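Periplasmic branched-chain amino acid-binding protein (Burkholderia mallei, PDB 3I09) probably binds a small carboxylate or branched-chain amino acid-like ligand in the periplasm for delivery to an ABC transporter. Local coordinates at residues G15-I20 with G77-A82; M125-G130 with V248-W253; K141-L146 with D162-N167; F145-Y150 with A155-T160; V175-S180 with L201-G206. All coordinates share one frame; numbering follows the deposited sequence.

Interaction 1: G15-I20 with G77-A82; sequences GLYADI and GGTNSA. With AAE (acetoacetic acid), chain C.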
# COMPACT_ATOMS: atom_id res chain seq x y z
N GLY A 15 9.00 12.40 -5.02
CA GLY A 15 8.04 13.23 -4.29
C GLY A 15 7.65 12.67 -2.92
O GLY A 15 8.46 12.01 -2.24
N LEU A 16 6.41 12.92 -2.53
CA LEU A 16 5.95 12.70 -1.16
C LEU A 16 5.88 11.20 -0.77
O LEU A 16 5.70 10.89 0.41
CB LEU A 16 4.61 13.34 -0.93
CG LEU A 16 3.35 12.64 -1.47
CD1 LEU A 16 2.11 13.35 -0.94
CD2 LEU A 16 3.30 12.60 -3.02
N TYR A 17 5.98 10.29 -1.75
CA TYR A 17 5.96 8.84 -1.47
C TYR A 17 7.32 8.14 -1.66
O TYR A 17 7.40 6.91 -1.53
CB TYR A 17 4.89 8.15 -2.34
CG TYR A 17 3.49 8.68 -2.13
CD1 TYR A 17 3.02 8.94 -0.88
CD2 TYR A 17 2.62 8.89 -3.23
CE1 TYR A 17 1.72 9.40 -0.68
CE2 TYR A 17 1.33 9.36 -3.04
CZ TYR A 17 0.88 9.61 -1.76
OH TYR A 17 -0.40 10.07 -1.52
N ALA A 18 8.38 8.90 -1.89
CA ALA A 18 9.68 8.31 -2.22
C ALA A 18 10.26 7.50 -1.05
O ALA A 18 10.82 6.43 -1.26
CB ALA A 18 10.70 9.40 -2.66
N ASP A 19 10.09 7.99 0.18
CA ASP A 19 10.73 7.34 1.33
C ASP A 19 10.09 6.03 1.64
O ASP A 19 10.77 5.09 2.03
CB ASP A 19 10.67 8.22 2.59
CG ASP A 19 11.55 9.43 2.52
OD1 ASP A 19 12.58 9.41 1.81
OD2 ASP A 19 11.20 10.41 3.21
N ILE A 20 8.77 5.93 1.49
CA ILE A 20 8.05 4.71 1.89
C ILE A 20 8.19 3.58 0.83
O ILE A 20 7.90 2.41 1.10
CB ILE A 20 6.53 5.00 2.16
CG1 ILE A 20 5.85 5.59 0.93
CG2 ILE A 20 6.33 5.92 3.36
CD1 ILE A 20 4.34 5.64 1.07
N GLY A 77 3.80 -2.30 -9.94
CA GLY A 77 3.22 -0.98 -9.71
C GLY A 77 3.58 -0.51 -8.31
O GLY A 77 3.34 -1.20 -7.31
N GLY A 78 4.11 0.71 -8.22
CA GLY A 78 4.44 1.30 -6.94
C GLY A 78 3.32 2.18 -6.41
O GLY A 78 2.14 1.83 -6.45
N THR A 79 3.72 3.31 -5.85
CA THR A 79 2.79 4.19 -5.14
C THR A 79 1.94 5.01 -6.13
O THR A 79 2.21 5.06 -7.33
CB THR A 79 3.56 5.10 -4.18
OG1 THR A 79 4.63 5.74 -4.87
CG2 THR A 79 4.17 4.28 -2.98
N ASN A 80 0.87 5.59 -5.58
CA ASN A 80 -0.02 6.53 -6.24
C ASN A 80 -1.13 5.80 -7.02
O ASN A 80 -0.88 5.21 -8.08
CB ASN A 80 0.74 7.53 -7.09
CG ASN A 80 -0.18 8.61 -7.67
OD1 ASN A 80 -1.30 8.30 -8.14
ND2 ASN A 80 0.28 9.88 -7.65
N SER A 81 -2.35 5.81 -6.47
CA SER A 81 -3.45 5.07 -7.06
C SER A 81 -3.87 5.58 -8.45
O SER A 81 -4.39 4.81 -9.22
CB SER A 81 -4.68 5.04 -6.15
OG SER A 81 -4.48 4.21 -5.02
N ALA A 82 -3.65 6.87 -8.75
CA ALA A 82 -3.96 7.37 -10.10
C ALA A 82 -3.04 6.65 -11.10
O ALA A 82 -3.50 6.19 -12.17
CB ALA A 82 -3.83 8.88 -10.20
O1 AAE C . -2.64 4.61 -3.31
C2 AAE C . -2.06 5.68 -3.03
O3 AAE C . -2.09 6.67 -3.79
C4 AAE C . -1.35 5.78 -1.69
C5 AAE C . 0.10 5.39 -1.82
O8 AAE C . 0.54 4.83 -2.85
C9 AAE C . 0.92 5.58 -0.57
O HOH W 1 7.22 5.62 -4.07

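Interaction 2: M125-G130 with V248-W253; sequences MALAKG and VLTDSW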
# COMPACT_ATOMS: atom_id res chain seq x y z
N MSE A 125 -10.02 -0.85 1.46
CA MSE A 125 -11.03 -1.58 2.24
C MSE A 125 -10.41 -2.15 3.54
O MSE A 125 -11.00 -2.03 4.59
CB MSE A 125 -11.65 -2.69 1.38
CG MSE A 125 -12.60 -3.55 2.08
SE MSE A 125 -14.21 -2.48 2.51
CE MSE A 125 -15.00 -2.52 0.76
N ALA A 126 -9.22 -2.76 3.47
CA ALA A 126 -8.56 -3.26 4.66
C ALA A 126 -8.23 -2.14 5.64
O ALA A 126 -8.38 -2.34 6.84
CB ALA A 126 -7.28 -4.05 4.32
N LEU A 127 -7.77 -0.99 5.13
CA LEU A 127 -7.51 0.18 6.00
C LEU A 127 -8.74 0.61 6.77
O LEU A 127 -8.70 0.81 7.99
CB LEU A 127 -6.92 1.37 5.22
CG LEU A 127 -5.58 1.12 4.51
CD1 LEU A 127 -5.16 2.31 3.66
CD2 LEU A 127 -4.45 0.69 5.51
N ALA A 128 -9.85 0.73 6.03
CA ALA A 128 -11.12 1.14 6.59
C ALA A 128 -11.64 0.15 7.63
O ALA A 128 -12.06 0.54 8.72
CB ALA A 128 -12.13 1.30 5.46
N LYS A 129 -11.64 -1.12 7.27
CA LYS A 129 -12.10 -2.16 8.15
C LYS A 129 -11.22 -2.29 9.39
O LYS A 129 -11.73 -2.60 10.46
CB LYS A 129 -12.20 -3.49 7.41
CG LYS A 129 -13.39 -3.50 6.40
CD LYS A 129 -13.39 -4.76 5.49
CE LYS A 129 -13.93 -6.04 6.18
NZ LYS A 129 -14.14 -7.19 5.18
N GLY A 130 -9.93 -2.04 9.27
CA GLY A 130 -9.08 -2.09 10.44
C GLY A 130 -9.25 -0.89 11.37
O GLY A 130 -9.86 -0.97 12.47
N VAL A 248 -3.73 4.78 16.19
CA VAL A 248 -4.03 3.41 15.79
C VAL A 248 -3.96 3.34 14.27
O VAL A 248 -4.44 4.22 13.52
CB VAL A 248 -5.39 3.00 16.31
CG1 VAL A 248 -5.80 1.68 15.73
CG2 VAL A 248 -5.37 2.95 17.89
N LEU A 249 -3.30 2.31 13.77
CA LEU A 249 -3.14 2.18 12.34
C LEU A 249 -3.24 0.72 11.92
O LEU A 249 -3.13 -0.19 12.76
CB LEU A 249 -1.83 2.83 11.89
CG LEU A 249 -0.56 2.33 12.50
CD1 LEU A 249 -0.12 1.22 11.64
CD2 LEU A 249 0.54 3.44 12.59
N THR A 250 -3.46 0.52 10.63
CA THR A 250 -3.54 -0.79 10.02
C THR A 250 -2.35 -0.94 9.08
O THR A 250 -2.13 -0.06 8.23
CB THR A 250 -4.86 -0.98 9.23
OG1 THR A 250 -5.94 -0.91 10.14
CG2 THR A 250 -4.95 -2.34 8.59
N ASP A 251 -1.59 -2.02 9.21
CA ASP A 251 -0.46 -2.24 8.26
C ASP A 251 -0.34 -3.71 7.94
O ASP A 251 -0.91 -4.53 8.64
CB ASP A 251 0.86 -1.67 8.80
CG ASP A 251 1.88 -1.24 7.64
OD1 ASP A 251 1.73 -1.66 6.46
OD2 ASP A 251 2.80 -0.41 7.90
N SER A 252 0.40 -4.05 6.89
CA SER A 252 0.51 -5.44 6.48
C SER A 252 1.74 -6.15 6.98
O SER A 252 1.83 -7.37 6.84
CB SER A 252 0.48 -5.55 4.94
OG SER A 252 1.65 -5.01 4.36
N TRP A 253 2.73 -5.40 7.48
CA TRP A 253 4.04 -5.99 7.84
C TRP A 253 4.81 -4.98 8.66
O TRP A 253 4.64 -3.77 8.48
CB TRP A 253 4.81 -6.30 6.57
CG TRP A 253 6.09 -7.04 6.74
CD1 TRP A 253 6.25 -8.39 6.74
CD2 TRP A 253 7.40 -6.48 6.87
NE1 TRP A 253 7.58 -8.72 6.88
CE2 TRP A 253 8.31 -7.55 6.94
CE3 TRP A 253 7.89 -5.17 6.93
CZ2 TRP A 253 9.69 -7.35 7.11
CZ3 TRP A 253 9.27 -4.98 7.02
CH2 TRP A 253 10.14 -6.05 7.14

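Interaction 3: K141-L146 with D162-N167; sequences KTWFFL and DVVKAN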
# COMPACT_ATOMS: atom_id res chain seq x y z
N LYS A 141 -17.32 8.16 17.26
CA LYS A 141 -18.54 7.99 16.49
C LYS A 141 -18.71 9.03 15.39
O LYS A 141 -19.21 8.69 14.32
CB LYS A 141 -19.78 8.03 17.40
CG LYS A 141 -19.79 6.94 18.47
CD LYS A 141 -19.66 5.52 17.92
CE LYS A 141 -19.57 4.50 19.08
NZ LYS A 141 -19.59 3.09 18.66
N THR A 142 -18.31 10.28 15.64
CA THR A 142 -18.47 11.34 14.63
C THR A 142 -17.17 11.71 13.93
O THR A 142 -16.16 11.93 14.60
CB THR A 142 -19.16 12.63 15.14
OG1 THR A 142 -18.34 13.30 16.09
CG2 THR A 142 -20.50 12.32 15.75
N TRP A 143 -17.24 11.79 12.60
CA TRP A 143 -16.06 11.92 11.71
C TRP A 143 -16.15 13.09 10.75
O TRP A 143 -17.22 13.36 10.20
CB TRP A 143 -15.84 10.66 10.86
CG TRP A 143 -15.39 9.47 11.63
CD1 TRP A 143 -16.04 8.87 12.66
CD2 TRP A 143 -14.18 8.72 11.45
NE1 TRP A 143 -15.33 7.80 13.13
CE2 TRP A 143 -14.18 7.68 12.40
CE3 TRP A 143 -13.10 8.82 10.56
CZ2 TRP A 143 -13.14 6.75 12.49
CZ3 TRP A 143 -12.08 7.90 10.66
CH2 TRP A 143 -12.10 6.89 11.62
N PHE A 144 -15.00 13.72 10.52
CA PHE A 144 -14.81 14.69 9.43
C PHE A 144 -13.56 14.25 8.68
O PHE A 144 -12.52 13.94 9.30
CB PHE A 144 -14.66 16.12 9.95
CG PHE A 144 -14.77 17.18 8.88
CD1 PHE A 144 -13.65 17.59 8.17
CD2 PHE A 144 -16.01 17.77 8.57
CE1 PHE A 144 -13.76 18.57 7.19
CE2 PHE A 144 -16.12 18.75 7.60
CZ PHE A 144 -14.99 19.14 6.91
N PHE A 145 -13.64 14.18 7.36
CA PHE A 145 -12.48 13.71 6.55
C PHE A 145 -11.67 14.85 5.96
O PHE A 145 -12.23 15.87 5.46
CB PHE A 145 -12.92 12.74 5.45
CG PHE A 145 -13.41 11.43 5.96
CD1 PHE A 145 -12.52 10.42 6.24
CD2 PHE A 145 -14.76 11.21 6.21
CE1 PHE A 145 -12.94 9.21 6.76
CE2 PHE A 145 -15.21 9.98 6.71
CZ PHE A 145 -14.29 8.99 6.99
N LEU A 146 -10.34 14.67 6.01
CA LEU A 146 -9.41 15.47 5.22
C LEU A 146 -8.92 14.52 4.13
O LEU A 146 -8.25 13.53 4.41
CB LEU A 146 -8.24 15.94 6.08
CG LEU A 146 -7.12 16.74 5.43
CD1 LEU A 146 -7.64 18.06 4.81
CD2 LEU A 146 -6.01 17.05 6.44
N ASP A 162 -18.21 4.38 4.82
CA ASP A 162 -19.11 3.21 4.84
C ASP A 162 -18.94 2.39 6.12
O ASP A 162 -19.95 2.00 6.74
CB ASP A 162 -18.90 2.31 3.63
CG ASP A 162 -19.43 2.93 2.33
OD1 ASP A 162 -20.22 3.91 2.35
OD2 ASP A 162 -19.03 2.42 1.26
N VAL A 163 -17.70 2.16 6.55
CA VAL A 163 -17.45 1.44 7.82
C VAL A 163 -17.97 2.19 9.04
O VAL A 163 -18.66 1.60 9.90
CB VAL A 163 -15.96 1.09 7.98
CG1 VAL A 163 -15.64 0.56 9.39
CG2 VAL A 163 -15.56 0.10 6.94
N VAL A 164 -17.68 3.50 9.09
CA VAL A 164 -18.18 4.34 10.17
C VAL A 164 -19.71 4.24 10.29
O VAL A 164 -20.25 3.98 11.39
CB VAL A 164 -17.72 5.82 10.01
CG1 VAL A 164 -18.48 6.76 11.01
CG2 VAL A 164 -16.20 5.92 10.23
N LYS A 165 -20.40 4.41 9.18
CA LYS A 165 -21.86 4.34 9.19
C LYS A 165 -22.38 2.95 9.55
O LYS A 165 -23.32 2.82 10.33
CB LYS A 165 -22.43 4.83 7.86
CG LYS A 165 -22.19 6.32 7.58
CD LYS A 165 -22.47 6.66 6.11
CE LYS A 165 -21.96 8.04 5.71
NZ LYS A 165 -22.02 8.26 4.21
N ALA A 166 -21.77 1.90 8.99
CA ALA A 166 -22.14 0.53 9.32
C ALA A 166 -22.01 0.21 10.82
O ALA A 166 -22.73 -0.64 11.31
CB ALA A 166 -21.28 -0.44 8.56
N ASN A 167 -21.11 0.90 11.52
CA ASN A 167 -20.85 0.65 12.93
C ASN A 167 -21.48 1.66 13.88
O ASN A 167 -21.08 1.78 15.04
CB ASN A 167 -19.34 0.56 13.17
CG ASN A 167 -18.76 -0.76 12.74
OD1 ASN A 167 -18.77 -1.72 13.52
ND2 ASN A 167 -18.21 -0.83 11.52

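Interaction 4: F145-Y150 with A155-T160; sequences FLTADY and ALEKNT. With AAE (acetoacetic acid), chain C.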
# COMPACT_ATOMS: atom_id res chain seq x y z
N PHE A 145 -13.64 14.18 7.36
CA PHE A 145 -12.48 13.71 6.55
C PHE A 145 -11.67 14.85 5.96
O PHE A 145 -12.23 15.87 5.46
CB PHE A 145 -12.92 12.74 5.45
CG PHE A 145 -13.41 11.43 5.96
CD1 PHE A 145 -12.52 10.42 6.24
CD2 PHE A 145 -14.76 11.21 6.21
CE1 PHE A 145 -12.94 9.21 6.76
CE2 PHE A 145 -15.21 9.98 6.71
CZ PHE A 145 -14.29 8.99 6.99
N LEU A 146 -10.34 14.67 6.01
CA LEU A 146 -9.41 15.47 5.22
C LEU A 146 -8.92 14.52 4.13
O LEU A 146 -8.25 13.53 4.41
CB LEU A 146 -8.24 15.94 6.08
CG LEU A 146 -7.12 16.74 5.43
CD1 LEU A 146 -7.64 18.06 4.81
CD2 LEU A 146 -6.01 17.05 6.44
N THR A 147 -9.25 14.82 2.88
CA THR A 147 -9.13 13.83 1.82
C THR A 147 -8.27 14.33 0.67
O THR A 147 -8.57 15.38 0.06
CB THR A 147 -10.52 13.50 1.28
OG1 THR A 147 -11.34 13.00 2.36
CG2 THR A 147 -10.47 12.48 0.11
N ALA A 148 -7.24 13.57 0.32
CA ALA A 148 -6.41 13.88 -0.84
C ALA A 148 -7.28 13.79 -2.10
O ALA A 148 -7.97 12.80 -2.33
CB ALA A 148 -5.21 12.94 -0.96
N ASP A 149 -7.18 14.82 -2.93
CA ASP A 149 -8.05 14.99 -4.10
C ASP A 149 -7.59 14.21 -5.31
O ASP A 149 -7.16 14.79 -6.31
CB ASP A 149 -8.16 16.49 -4.45
CG ASP A 149 -9.26 16.79 -5.49
OD1 ASP A 149 -10.15 15.92 -5.73
OD2 ASP A 149 -9.24 17.92 -6.07
N TYR A 150 -7.65 12.88 -5.21
CA TYR A 150 -7.37 11.98 -6.33
C TYR A 150 -7.88 10.60 -5.94
O TYR A 150 -8.48 10.45 -4.89
CB TYR A 150 -5.87 11.96 -6.71
CG TYR A 150 -4.96 11.22 -5.78
CD1 TYR A 150 -4.77 11.65 -4.47
CD2 TYR A 150 -4.20 10.14 -6.24
CE1 TYR A 150 -3.88 10.97 -3.61
CE2 TYR A 150 -3.33 9.47 -5.40
CZ TYR A 150 -3.14 9.90 -4.10
OH TYR A 150 -2.26 9.22 -3.28
N ALA A 155 -11.29 6.92 -2.73
CA ALA A 155 -11.57 5.53 -2.40
C ALA A 155 -11.52 5.30 -0.89
O ALA A 155 -12.40 4.65 -0.34
CB ALA A 155 -10.62 4.58 -3.10
N LEU A 156 -10.54 5.91 -0.23
CA LEU A 156 -10.32 5.63 1.18
C LEU A 156 -11.40 6.30 1.99
O LEU A 156 -11.90 5.71 2.92
CB LEU A 156 -8.93 6.08 1.65
CG LEU A 156 -8.55 5.89 3.13
CD1 LEU A 156 -8.71 4.42 3.61
CD2 LEU A 156 -7.11 6.34 3.29
N GLU A 157 -11.76 7.52 1.61
CA GLU A 157 -12.85 8.22 2.27
C GLU A 157 -14.15 7.42 2.12
O GLU A 157 -14.91 7.27 3.07
CB GLU A 157 -13.03 9.65 1.72
CG GLU A 157 -14.24 10.41 2.32
CD GLU A 157 -14.52 11.77 1.67
OE1 GLU A 157 -13.58 12.54 1.39
OE2 GLU A 157 -15.71 12.09 1.48
N LYS A 158 -14.41 6.91 0.92
CA LYS A 158 -15.65 6.14 0.74
C LYS A 158 -15.68 4.84 1.57
O LYS A 158 -16.68 4.58 2.24
CB LYS A 158 -15.91 5.84 -0.75
CG LYS A 158 -17.05 4.87 -1.05
CD LYS A 158 -18.39 5.42 -0.71
CE LYS A 158 -19.51 4.76 -1.56
NZ LYS A 158 -19.55 3.27 -1.41
N ASN A 159 -14.59 4.07 1.53
CA ASN A 159 -14.53 2.81 2.30
C ASN A 159 -14.69 3.14 3.79
O ASN A 159 -15.42 2.49 4.51
CB ASN A 159 -13.18 2.11 2.12
CG ASN A 159 -12.98 1.43 0.77
OD1 ASN A 159 -11.93 1.58 0.17
ND2 ASN A 159 -13.97 0.68 0.29
N THR A 160 -14.00 4.17 4.25
CA THR A 160 -13.99 4.48 5.69
C THR A 160 -15.35 5.04 6.13
O THR A 160 -15.88 4.64 7.19
CB THR A 160 -12.84 5.41 6.07
OG1 THR A 160 -11.59 4.86 5.60
CG2 THR A 160 -12.77 5.63 7.61
O1 AAE C . -2.64 4.61 -3.31
C2 AAE C . -2.06 5.68 -3.03
O3 AAE C . -2.09 6.67 -3.79
C4 AAE C . -1.35 5.78 -1.69
C5 AAE C . 0.10 5.39 -1.82
O8 AAE C . 0.54 4.83 -2.85
C9 AAE C . 0.92 5.58 -0.57

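Interaction 5: V175-S180 with L201-G206; sequences VRHPLS and LANAGG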
# COMPACT_ATOMS: atom_id res chain seq x y z
N VAL A 175 -13.32 17.70 3.63
CA VAL A 175 -12.66 18.77 2.89
C VAL A 175 -11.53 18.15 2.08
O VAL A 175 -10.83 17.26 2.56
CB VAL A 175 -12.13 19.93 3.79
CG1 VAL A 175 -11.03 19.46 4.77
CG2 VAL A 175 -11.63 21.08 2.92
N ARG A 176 -11.38 18.57 0.82
CA ARG A 176 -10.36 18.03 -0.09
C ARG A 176 -9.15 18.90 -0.08
O ARG A 176 -9.24 20.13 0.16
CB ARG A 176 -10.86 18.01 -1.51
CG ARG A 176 -12.08 17.21 -1.71
CD ARG A 176 -11.83 15.90 -2.33
NE ARG A 176 -13.12 15.30 -2.68
CZ ARG A 176 -13.66 15.28 -3.88
NH1 ARG A 176 -13.03 15.79 -4.94
NH2 ARG A 176 -14.83 14.69 -4.03
N HIS A 177 -7.99 18.26 -0.29
CA HIS A 177 -6.76 18.98 -0.47
C HIS A 177 -6.05 18.41 -1.67
O HIS A 177 -6.20 17.24 -1.96
CB HIS A 177 -5.88 18.92 0.78
CG HIS A 177 -5.33 17.55 1.11
ND1 HIS A 177 -4.18 17.06 0.54
CD2 HIS A 177 -5.75 16.61 1.99
CE1 HIS A 177 -3.92 15.86 1.04
NE2 HIS A 177 -4.85 15.57 1.94
N PRO A 178 -5.26 19.24 -2.37
CA PRO A 178 -4.46 18.73 -3.46
C PRO A 178 -3.40 17.76 -2.96
O PRO A 178 -2.90 17.89 -1.84
CB PRO A 178 -3.81 20.00 -4.04
CG PRO A 178 -3.80 20.99 -2.91
CD PRO A 178 -5.05 20.68 -2.15
N LEU A 179 -3.03 16.82 -3.82
CA LEU A 179 -1.92 15.90 -3.54
C LEU A 179 -0.68 16.73 -3.29
O LEU A 179 -0.40 17.68 -4.02
CB LEU A 179 -1.72 14.92 -4.70
CG LEU A 179 -0.57 13.91 -4.55
CD1 LEU A 179 -0.84 13.04 -3.35
CD2 LEU A 179 -0.30 13.06 -5.82
N SER A 180 0.03 16.40 -2.22
CA SER A 180 1.24 17.11 -1.83
C SER A 180 0.97 18.61 -1.54
O SER A 180 1.71 19.50 -2.02
CB SER A 180 2.31 16.94 -2.90
OG SER A 180 3.59 17.02 -2.33
N LEU A 201 -7.81 11.11 8.31
CA LEU A 201 -6.81 11.50 7.34
C LEU A 201 -6.80 10.55 6.16
O LEU A 201 -6.14 9.49 6.20
CB LEU A 201 -5.44 11.50 8.01
CG LEU A 201 -5.33 12.47 9.18
CD1 LEU A 201 -3.98 12.30 9.89
CD2 LEU A 201 -5.55 13.91 8.72
N ALA A 202 -7.60 10.87 5.14
CA ALA A 202 -7.70 10.04 3.94
C ALA A 202 -6.64 10.53 2.95
O ALA A 202 -6.94 11.07 1.87
CB ALA A 202 -9.14 10.13 3.33
N ASN A 203 -5.39 10.32 3.33
CA ASN A 203 -4.25 10.79 2.56
C ASN A 203 -3.06 9.94 3.01
O ASN A 203 -3.27 9.03 3.79
CB ASN A 203 -4.02 12.30 2.72
CG ASN A 203 -3.78 12.75 4.17
OD1 ASN A 203 -3.35 11.99 5.03
ND2 ASN A 203 -3.94 14.05 4.40
N ALA A 204 -1.87 10.21 2.51
CA ALA A 204 -0.73 9.29 2.74
C ALA A 204 0.59 10.02 2.68
O ALA A 204 0.69 11.16 2.18
CB ALA A 204 -0.74 8.18 1.71
N GLY A 205 1.63 9.35 3.15
CA GLY A 205 2.98 9.84 2.98
C GLY A 205 3.22 11.24 3.50
O GLY A 205 2.80 11.60 4.60
N GLY A 206 3.88 12.07 2.68
CA GLY A 206 4.19 13.44 3.08
C GLY A 206 2.96 14.26 3.45
O GLY A 206 3.05 15.16 4.30

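Interaction 1: G15-I20 with G77-A82
Tyr17 and Thr79 meet at the cleft of a type I periplasmic binding fold, on the lobe that begins the chain, where the loops after strands 5-11 and 72-77 line the ligand pocket. Their side chains slant across one another: Tyr17 CB lies 3.5 Å from Thr79 OG1, and Thr79 CB approaches the CD2 side of the ring at an oblique angle. The ring itself is sandwiched. Leu16 CG sits over the centre of one face, while the methyl C9 of the bound acetoacetic acid covers the opposite face toward its rim, 3.9 Å from Tyr17 CE1. Ile20 adds its CD1 to the same hydrophobic corner, 3.8 Å from C9 of the ligand and 4.3 Å from Thr79 CG2. The phenol oxygen reaches across the cleft to bond Tyr150 OH of the other lobe.

Thr79 OG1 stands between its own backbone N and carbonyl carbon (chi1 51°), which turns it toward the backbone of the tyrosine. There it donates to a water at 2.7 Å, and the water donates in turn to Tyr17 O at 2.9 Å, so the two loops are bridged by solvent.

The ligand's oxygens are met at the start of helix 81-94, with Asn80 at the N-cap; its OD1 takes a weak capping bond from Ala82 N, and its ND2 bonds Asn54 OD1. Asn80 N points almost straight at the keto oxygen O8, 2.9 Å away at 172°. Ser81 grips the carboxylate twice: its N donates to O3 and its OG to O1, at a short 2.5 Å.

Interaction 2: M125-G130 with V248-W253
The flat groups where Leu127 and Gly130 meet Thr250 are peptide units; no aromatic ring enters the contact. The carbonyl oxygen of Thr250 is touched by Leu127 CD2 at 3.7 Å, and the carbonyl oxygen of Ala126 faces the methyl Thr250 CG2 at 3.9 Å while accepting the helix bond from Gly130 N. Within the type I periplasmic binding fold, this is a helix of the second lobe's alpha/beta domain packing on strand 248-251 of the antiparallel sheet.

Thr250 carries the contact from the strand side, its two branches dividing the work. CG2 lies anti to the backbone N and turns toward Ala126, whereas OG1 (chi1 -64°) turns to the helix backbone, 3.4 Å from Gly130 CA. The hydroxyl is hydrogen-bonded to Thr131 OG1, the next residue of the helix. Leu127 slants across Thr250, its CD2 also 4.1 Å from Thr250 CB.

Gly130, in a wider pi-type turn of the helix, has no side chain to stand between the backbones, and its CA comes within 5.7 Å of Thr250 CA. The axes of helix 125-130 and strand 248-251 come within 7.8 Å here, running 146° apart in direction.

The strand therefore lies close against one side of helix 124-137 while pairing antiparallel with strand 329-338. Helix 151-166 packs on the same helix through Leu156, against Leu127, and through Asn159 and Thr160, against Ala128.

Interaction 3: K141-L146 with D162-N167
Trp143 lays its indole flat beneath Val164, and the ring can be followed atom by atom. From CB, with CG anti to the carbonyl carbon (chi1 -70°), the side chain leaves strand 142-148 toward helix 151-166. CG comes first, 3.9 Å from Val164 CG2, with CD2 beside it under the same methyl. On the other branch, CD1 meets Val164 CG1 at 3.6 Å. NE1 lies 3.6 Å from Val164 CG2 and spends its N-H on Gly140 O. CE2 makes the closest approach, 3.4 Å to Val164 CG2, and CZ2 follows at 3.9 Å. On the far rim, CZ3 rests against Thr160 CG2 from the preceding turn of the helix.

The pattern is a CH-pi contact: Val164 CG2 stands 3.5 Å from the centroid of the five-membered ring and only 12° off its normal. Both methyls lie on the same face, CG2 over the centre of the five-membered ring and CG1 above and just past CD1, where it also nears Lys141 O at 3.9 Å.

Asn167, the first residue to leave the helix, folds back so that ND2 donates to Val163 O at 3.0 Å; its OD1 takes a bond from Lys137 NZ. Helix 124-137 adds Val135 and Val136 beside the indole.

This is the helix-on-sheet packing of a beta-alpha-beta crossover, with strand 142-148 leading through helix 151-166 into the parallel neighbour 170-177.

Interaction 4: F145-Y150 with A155-T160
Thr160, which packs on Phe145, grips Leu156 O with two donors: its hydroxyl OG1 at 2.8 Å and its backbone N at 2.9 Å, arriving from opposite faces of the carbonyl plane. Bonding back to the preceding turn in this way settles the hydroxyl; with OG1 anti to the carbonyl carbon (chi1 -53°), CG2 falls anti to the backbone N and faces the strand. That methyl meets the Phe145 ring at its edge, in the ring plane, with Thr160 CG2 3.7 Å from Phe145 CE1.

Glu157 takes a face of the same ring. Its CG sits above it, off-centre toward the rim, 3.9 Å from Phe145 CG, a CH-pi contact at 23° from the normal. The chain then runs on extended, bringing the carboxylate to within 10° of parallel with the ring and carrying it beyond, to Thr147. There OE1 comes so near Thr147 OG1 that the apparent hydrogen bond is doubtful in its exact length, the more so because the glutamate has two conformers.

At the end of the loop, Tyr150 occupies the N-cap position of helix 151-166 and sends its OH into the cleft, where it donates to O3 of the acetoacetic acid at 2.6 Å, O3 lying at the ring edge, near its plane.

Strand, inverse gamma turn centred on Asp149 and returning helix form the first half of a beta-alpha-beta unit, with the ligand held, as in other type I binding proteins, beyond the C-terminal end of the strand.

Interaction 5: V175-S180 with L201-G206
At the C-terminal ends of the strands of the parallel sheet in the second lobe, where an open alpha/beta fold commonly keeps its binding loops, His177 and Asn203 join two strand ends. Strands 170-177 and 198-202 are not neighbours, since 142-148 runs between them, and the two side chains reach toward each other past its end.

One hydrogen bond makes the contact. Asn203 ND2 donates to His177 NE2 at 3.0 Å and a nearly straight 168°. Both groups stand roughly at right angles as side chains, and their ring and amide planes are 65° apart. NE2 lies in the amide plane of Asn203, whereas ND2 comes in tilted, 32° out of the imidazole plane. Asn203 CB, by contrast, rests in that plane at the ring edge, 3.5 Å from His177 NE2.

In both residues CG lies between the backbone N and the carbonyl carbon, which sets the direction from which ring and amide meet. On the amide's other end, OD1 is bonded to Thr208 OG1 in helix 205-217, so both polar atoms of the asparagine are used. Phe184 meets the imidazole edge-to-face.

Ala204, the next residue, touches the acetoacetic acid, and the Asn203 side chain is about 8 Å from it at the nearest atoms. The rotation of the ring is fixed from its far nitrogen as well: with NE2 accepting, a neutral imidazole with its proton on ND1 is the likely form, and His177 ND1 donates to Pro178 O at 2.8 Å, from above the carbonyl plane.

How the interactions relate
From the N terminus, interaction 1 closes first, joining the loop after strand 5-11 to the start of helix 81-94 in the first lobe. Interaction 2 then spans a long excursion from helix 124-137 to strand 248-251, and interactions 3, 4 and 5 all fall within it. Interactions 3 and 4 start from the same strand, 142-148, and clasp helix 151-166 at successive heights, sharing Phe145 and Leu146. Interaction 5 follows in series and binds the ends of the strands flanking 142-148. The ligand cleft unites the lobes: interactions 1 and 4 both touch acetoacetic acid, and Leu16 O of 15-20 bonds Gly206 N of interaction 5.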